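Local coordinates for protein separin (PDB 5U1T) that cleaves the MCD1/SCC1 subunit of cohesin at the onset of anaphase as a caspase-like cysteine protease, so driving chromosome segregation, at residues I153-L156 / F157-K161; L195-L198 / Q199-Q203. One frame throughout, in Å; residues are numbered along the deposited sequence.

Interaction 1 of 2, residues I153-L156 / F157-K161; sequences ILEL and FSHDK
Phe157 turns its ring back along the last turn of helix 146-158, where Leu156 and Ile153 meet it from different sides. Leu156 lies alongside and points the same way: its CG sits over one ring face, off toward the rim, and its CD2 is 3.8 Å from Phe157 CE2. Ile153, one turn earlier, reaches the ring edge in plane, with CG2 4.0 Å from Phe157 CD2. Leu137 of helix 129-142 touches all three residues.

A separate, polar pair is formed by Glu155 and His159. The glutamate chain bends at chi2 (73°) and brings OE2 to the imidazole edge, 3.5 Å from His159 ND1, with carboxylate and ring planes 62° apart. Their stronger partners lie elsewhere: Glu155 OE1 makes a salt bridge to Arg334, and His159 NE2 bonds to the Arg334 carbonyl.

The backbone bonds from Phe157 N to Ile153 O and from His159 N to Glu155 O, both 3.1 Å, carry the helical pattern to its end. His159 then leaves helical geometry, so that one residue both ends helix 146-158 and stands at the N-cap of helix 160-163, a helix-to-helix junction in the helical domain.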
loop_
_atom_site.group_PDB
_atom_site.type_symbol
_atom_site.label_atom_id
_atom_site.label_comp_id
_atom_site.label_asym_id
_atom_site.label_seq_id
_atom_site.Cartn_x
_atom_site.Cartn_y
_atom_site.Cartn_z
ATOM N N ILE A 153 -14.678 3.734 -70.380
ATOM C CA ILE A 153 -14.705 5.177 -70.433
ATOM C C ILE A 153 -16.147 5.630 -70.336
ATOM O O ILE A 153 -16.456 6.621 -69.672
ATOM C CB ILE A 153 -14.032 5.690 -71.697
ATOM C CG1 ILE A 153 -12.523 5.629 -71.502
ATOM C CG2 ILE A 153 -14.431 7.111 -71.984
ATOM C CD1 ILE A 153 -11.780 5.530 -72.775
ATOM N N LEU A 154 -17.039 4.871 -70.960
ATOM C CA LEU A 154 -18.456 5.154 -70.831
ATOM C C LEU A 154 -18.912 4.951 -69.384
ATOM O O LEU A 154 -19.560 5.827 -68.821
ATOM C CB LEU A 154 -19.271 4.292 -71.792
ATOM C CG LEU A 154 -19.081 4.632 -73.280
ATOM C CD1 LEU A 154 -19.938 3.756 -74.195
ATOM C CD2 LEU A 154 -19.334 6.112 -73.559
ATOM N N GLU A 155 -18.544 3.821 -68.773
ATOM C CA GLU A 155 -18.917 3.511 -67.377
ATOM C C GLU A 155 -18.470 4.609 -66.398
ATOM O O GLU A 155 -19.242 5.063 -65.544
ATOM C CB GLU A 155 -18.329 2.150 -66.962
ATOM C CG GLU A 155 -18.172 1.939 -65.452
ATOM C CD GLU A 155 -19.495 1.721 -64.710
ATOM O OE1 GLU A 155 -19.463 1.614 -63.456
ATOM O OE2 GLU A 155 -20.560 1.653 -65.371
ATOM N N LEU A 156 -17.216 5.017 -66.555
ATOM C CA LEU A 156 -16.649 6.180 -65.890
ATOM C C LEU A 156 -17.563 7.390 -65.960
ATOM O O LEU A 156 -18.030 7.897 -64.942
ATOM C CB LEU A 156 -15.303 6.528 -66.526
ATOM C CG LEU A 156 -14.658 7.825 -66.076
ATOM C CD1 LEU A 156 -14.275 7.631 -64.641
ATOM C CD2 LEU A 156 -13.450 8.167 -66.931
ATOM N N PHE A 157 -17.819 7.850 -67.178
ATOM C CA PHE A 157 -18.533 9.096 -67.362
ATOM C C PHE A 157 -20.021 8.925 -67.099
ATOM O O PHE A 157 -20.676 9.868 -66.666
ATOM C CB PHE A 157 -18.258 9.652 -68.750
ATOM C CG PHE A 157 -16.953 10.411 -68.843
ATOM C CD1 PHE A 157 -16.829 11.680 -68.280
ATOM C CD2 PHE A 157 -15.854 9.867 -69.477
ATOM C CE1 PHE A 157 -15.633 12.390 -68.362
ATOM C CE2 PHE A 157 -14.659 10.575 -69.557
ATOM C CZ PHE A 157 -14.549 11.833 -69.003
ATOM N N SER A 158 -20.538 7.716 -67.306
ATOM C CA SER A 158 -21.904 7.392 -66.883
ATOM C C SER A 158 -22.102 7.765 -65.416
ATOM O O SER A 158 -23.050 8.455 -65.071
ATOM C CB SER A 158 -22.215 5.899 -67.100
ATOM O OG SER A 158 -23.528 5.551 -66.670
ATOM N N HIS A 159 -21.188 7.313 -64.563
ATOM C CA HIS A 159 -21.231 7.624 -63.139
ATOM C C HIS A 159 -20.180 8.653 -62.751
ATOM O O HIS A 159 -19.499 8.490 -61.742
ATOM C CB HIS A 159 -21.030 6.365 -62.307
ATOM C CG HIS A 159 -22.075 5.327 -62.538
ATOM N ND1 HIS A 159 -21.862 4.222 -63.336
ATOM C CD2 HIS A 159 -23.345 5.228 -62.085
ATOM C CE1 HIS A 159 -22.956 3.484 -63.358
ATOM N NE2 HIS A 159 -23.872 4.074 -62.608
ATOM N N ASP A 160 -20.062 9.706 -63.558
ATOM C CA ASP A 160 -19.156 10.822 -63.296
ATOM C C ASP A 160 -19.327 11.448 -61.906
ATOM O O ASP A 160 -18.358 11.944 -61.330
ATOM C CB ASP A 160 -19.345 11.903 -64.362
ATOM C CG ASP A 160 -20.788 12.347 -64.492
ATOM O OD1 ASP A 160 -21.619 11.975 -63.633
ATOM O OD2 ASP A 160 -21.090 13.074 -65.456
ATOM N N LYS A 161 -20.553 11.438 -61.380
ATOM C CA LYS A 161 -20.830 11.967 -60.046
ATOM C C LYS A 161 -19.994 11.272 -58.979
ATOM O O LYS A 161 -19.602 11.872 -57.973
ATOM C CB LYS A 161 -22.312 11.824 -59.709
ATOM C CG LYS A 161 -23.124 13.025 -60.094
ATOM C CD LYS A 161 -24.489 12.636 -60.611
ATOM C CE LYS A 161 -25.566 12.809 -59.553
ATOM N NZ LYS A 161 -26.939 12.773 -60.170
#

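Interaction 2 of 2, residues L195-L198 / Q199-Q203; sequences LKFL and QYIKQ
Lys196, Gln199 and Tyr200 make a local contact between residues three and four apart, on the final turns of helix 190-203 in the helical domain. Lys196 and Gln199 run side by side, and Lys196 NZ donates a hydrogen bond to Gln199 OE1 at 3.0 Å, meeting the carbonyl at 121° and tilted somewhat from its plane. The strongest partner of this ammonium is Asp160, with which it forms a salt bridge. The glutamine amide continues the polar row: Gln199 NE2 bonds to Gln203 OE1 at 3.0 Å, arriving in the carbonyl plane on a lone pair. With both ends engaged, the rotation of the flat amide is probably set by its two partners. A leucine here would probably leave Lys196 without this amide acceptor and Gln203 OE1 without its donor from Gln199, and the Gln203 side chain could then turn more freely.

The lysine chain does apolar work as well. Bends at chi2 and chi3 (60° and 63°) fold it across Tyr200, and its CD stands over the ring face in a CH-pi contact, 3.8 Å from the Tyr200 centroid. A second such contact joins Phe197 and Ile201, with Ile201 CG1 4.2 Å from the Phe197 centroid, again over the face.

Behind these pairs the regular helical ladder includes Tyr200 N to Lys196 O at 2.9 Å. Around the helix, Phe197 and Tyr200 pack on helix 172-185, Leu198 on helix 217-225, and Leu195 and Gln199 on helix 236-250.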
loop_
_atom_site.group_PDB
_atom_site.type_symbol
_atom_site.label_atom_id
_atom_site.label_comp_id
_atom_site.label_asym_id
_atom_site.label_seq_id
_atom_site.Cartn_x
_atom_site.Cartn_y
_atom_site.Cartn_z
ATOM N N LEU A 195 -23.404 14.444 -75.670
ATOM C CA LEU A 195 -24.300 14.733 -74.556
ATOM C C LEU A 195 -23.542 15.149 -73.296
ATOM O O LEU A 195 -23.902 16.136 -72.637
ATOM C CB LEU A 195 -25.176 13.512 -74.253
ATOM C CG LEU A 195 -26.303 13.164 -75.230
ATOM C CD1 LEU A 195 -26.721 11.712 -75.085
ATOM C CD2 LEU A 195 -27.496 14.067 -74.990
ATOM N N LYS A 196 -22.495 14.395 -72.956
ATOM C CA LYS A 196 -21.706 14.675 -71.761
ATOM C C LYS A 196 -20.971 16.013 -71.870
ATOM O O LYS A 196 -20.916 16.773 -70.899
ATOM C CB LYS A 196 -20.699 13.550 -71.504
ATOM C CG LYS A 196 -19.855 13.747 -70.236
ATOM C CD LYS A 196 -20.724 13.833 -69.005
ATOM C CE LYS A 196 -21.488 12.548 -68.759
ATOM N NZ LYS A 196 -22.278 12.588 -67.491
ATOM N N PHE A 197 -20.406 16.280 -73.050
ATOM C CA PHE A 197 -19.631 17.495 -73.302
ATOM C C PHE A 197 -20.481 18.756 -73.211
ATOM O O PHE A 197 -20.043 19.772 -72.655
ATOM C CB PHE A 197 -18.958 17.427 -74.676
ATOM C CG PHE A 197 -18.497 18.765 -75.198
ATOM C CD1 PHE A 197 -17.298 19.315 -74.775
ATOM C CD2 PHE A 197 -19.261 19.469 -76.122
ATOM C CE1 PHE A 197 -16.876 20.547 -75.257
ATOM C CE2 PHE A 197 -18.841 20.692 -76.601
ATOM C CZ PHE A 197 -17.647 21.231 -76.173
ATOM N N LEU A 198 -21.684 18.699 -73.777
ATOM C CA LEU A 198 -22.624 19.815 -73.663
ATOM C C LEU A 198 -22.981 20.016 -72.196
ATOM O O LEU A 198 -22.945 21.142 -71.689
ATOM C CB LEU A 198 -23.890 19.580 -74.503
ATOM C CG LEU A 198 -23.680 19.514 -76.018
ATOM C CD1 LEU A 198 -25.003 19.393 -76.774
ATOM C CD2 LEU A 198 -22.886 20.717 -76.504
ATOM N N GLN A 199 -23.307 18.917 -71.521
ATOM C CA GLN A 199 -23.642 18.960 -70.104
ATOM C C GLN A 199 -22.543 19.649 -69.294
ATOM O O GLN A 199 -22.831 20.537 -68.500
ATOM C CB GLN A 199 -23.892 17.549 -69.576
ATOM C CG GLN A 199 -24.026 17.457 -68.059
ATOM C CD GLN A 199 -23.686 16.071 -67.529
ATOM O OE1 GLN A 199 -23.682 15.089 -68.276
ATOM N NE2 GLN A 199 -23.384 15.988 -66.243
ATOM N N TYR A 200 -21.286 19.270 -69.519
ATOM C CA TYR A 200 -20.183 19.812 -68.718
ATOM C C TYR A 200 -20.026 21.312 -68.938
ATOM O O TYR A 200 -19.899 22.080 -67.980
ATOM C CB TYR A 200 -18.858 19.094 -69.025
ATOM C CG TYR A 200 -18.661 17.782 -68.283
ATOM C CD1 TYR A 200 -19.613 17.317 -67.387
ATOM C CD2 TYR A 200 -17.516 17.011 -68.478
ATOM C CE1 TYR A 200 -19.438 16.118 -66.714
ATOM C CE2 TYR A 200 -17.331 15.816 -67.809
ATOM C CZ TYR A 200 -18.296 15.374 -66.928
ATOM O OH TYR A 200 -18.126 14.187 -66.256
ATOM N N ILE A 201 -20.050 21.716 -70.199
ATOM C CA ILE A 201 -19.899 23.118 -70.573
ATOM C C ILE A 201 -20.986 24.017 -69.953
ATOM O O ILE A 201 -20.716 25.163 -69.575
ATOM C CB ILE A 201 -19.885 23.262 -72.110
ATOM C CG1 ILE A 201 -18.485 22.926 -72.633
ATOM C CG2 ILE A 201 -20.307 24.647 -72.535
ATOM C CD1 ILE A 201 -18.116 23.627 -73.902
ATOM N N LYS A 202 -22.203 23.492 -69.828
ATOM C CA LYS A 202 -23.250 24.179 -69.073
ATOM C C LYS A 202 -22.931 24.129 -67.587
ATOM O O LYS A 202 -22.997 25.141 -66.890
ATOM C CB LYS A 202 -24.624 23.550 -69.337
ATOM C CG LYS A 202 -25.799 24.275 -68.672
ATOM C CD LYS A 202 -26.709 24.924 -69.709
ATOM C CE LYS A 202 -27.859 25.678 -69.052
ATOM N NZ LYS A 202 -28.658 26.483 -70.037
ATOM N N GLN A 203 -22.572 22.939 -67.119
ATOM C CA GLN A 203 -22.359 22.683 -65.704
ATOM C C GLN A 203 -21.250 23.521 -65.108
ATOM O O GLN A 203 -21.303 23.923 -63.938
ATOM C CB GLN A 203 -22.030 21.212 -65.497
ATOM C CG GLN A 203 -22.206 20.713 -64.078
ATOM C CD GLN A 203 -22.387 19.217 -64.069
ATOM O OE1 GLN A 203 -22.771 18.639 -65.092
ATOM N NE2 GLN A 203 -22.098 18.574 -62.936
#

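In the fold
Interactions 1 and 2 come in series along the chain, the first on helix 146-158 and its junction with helix 160-163, the second on helix 190-203, with helix 172-185 between them in sequence. Their centres are 13 Å apart and they meet directly: Asp160 forms a salt bridge to Lys196 and probably a hydrogen bond to Tyr200 OH, while Phe157 CD1 packs 3.5 Å from the same Tyr200 OH. The centres of both lie about 70 Å or more from the centre of the chain, in the elongated helical domain and away from the probable catalytic Cys1497; each is local, and their meeting ties the charge at the 158-160 junction to helix 190-203.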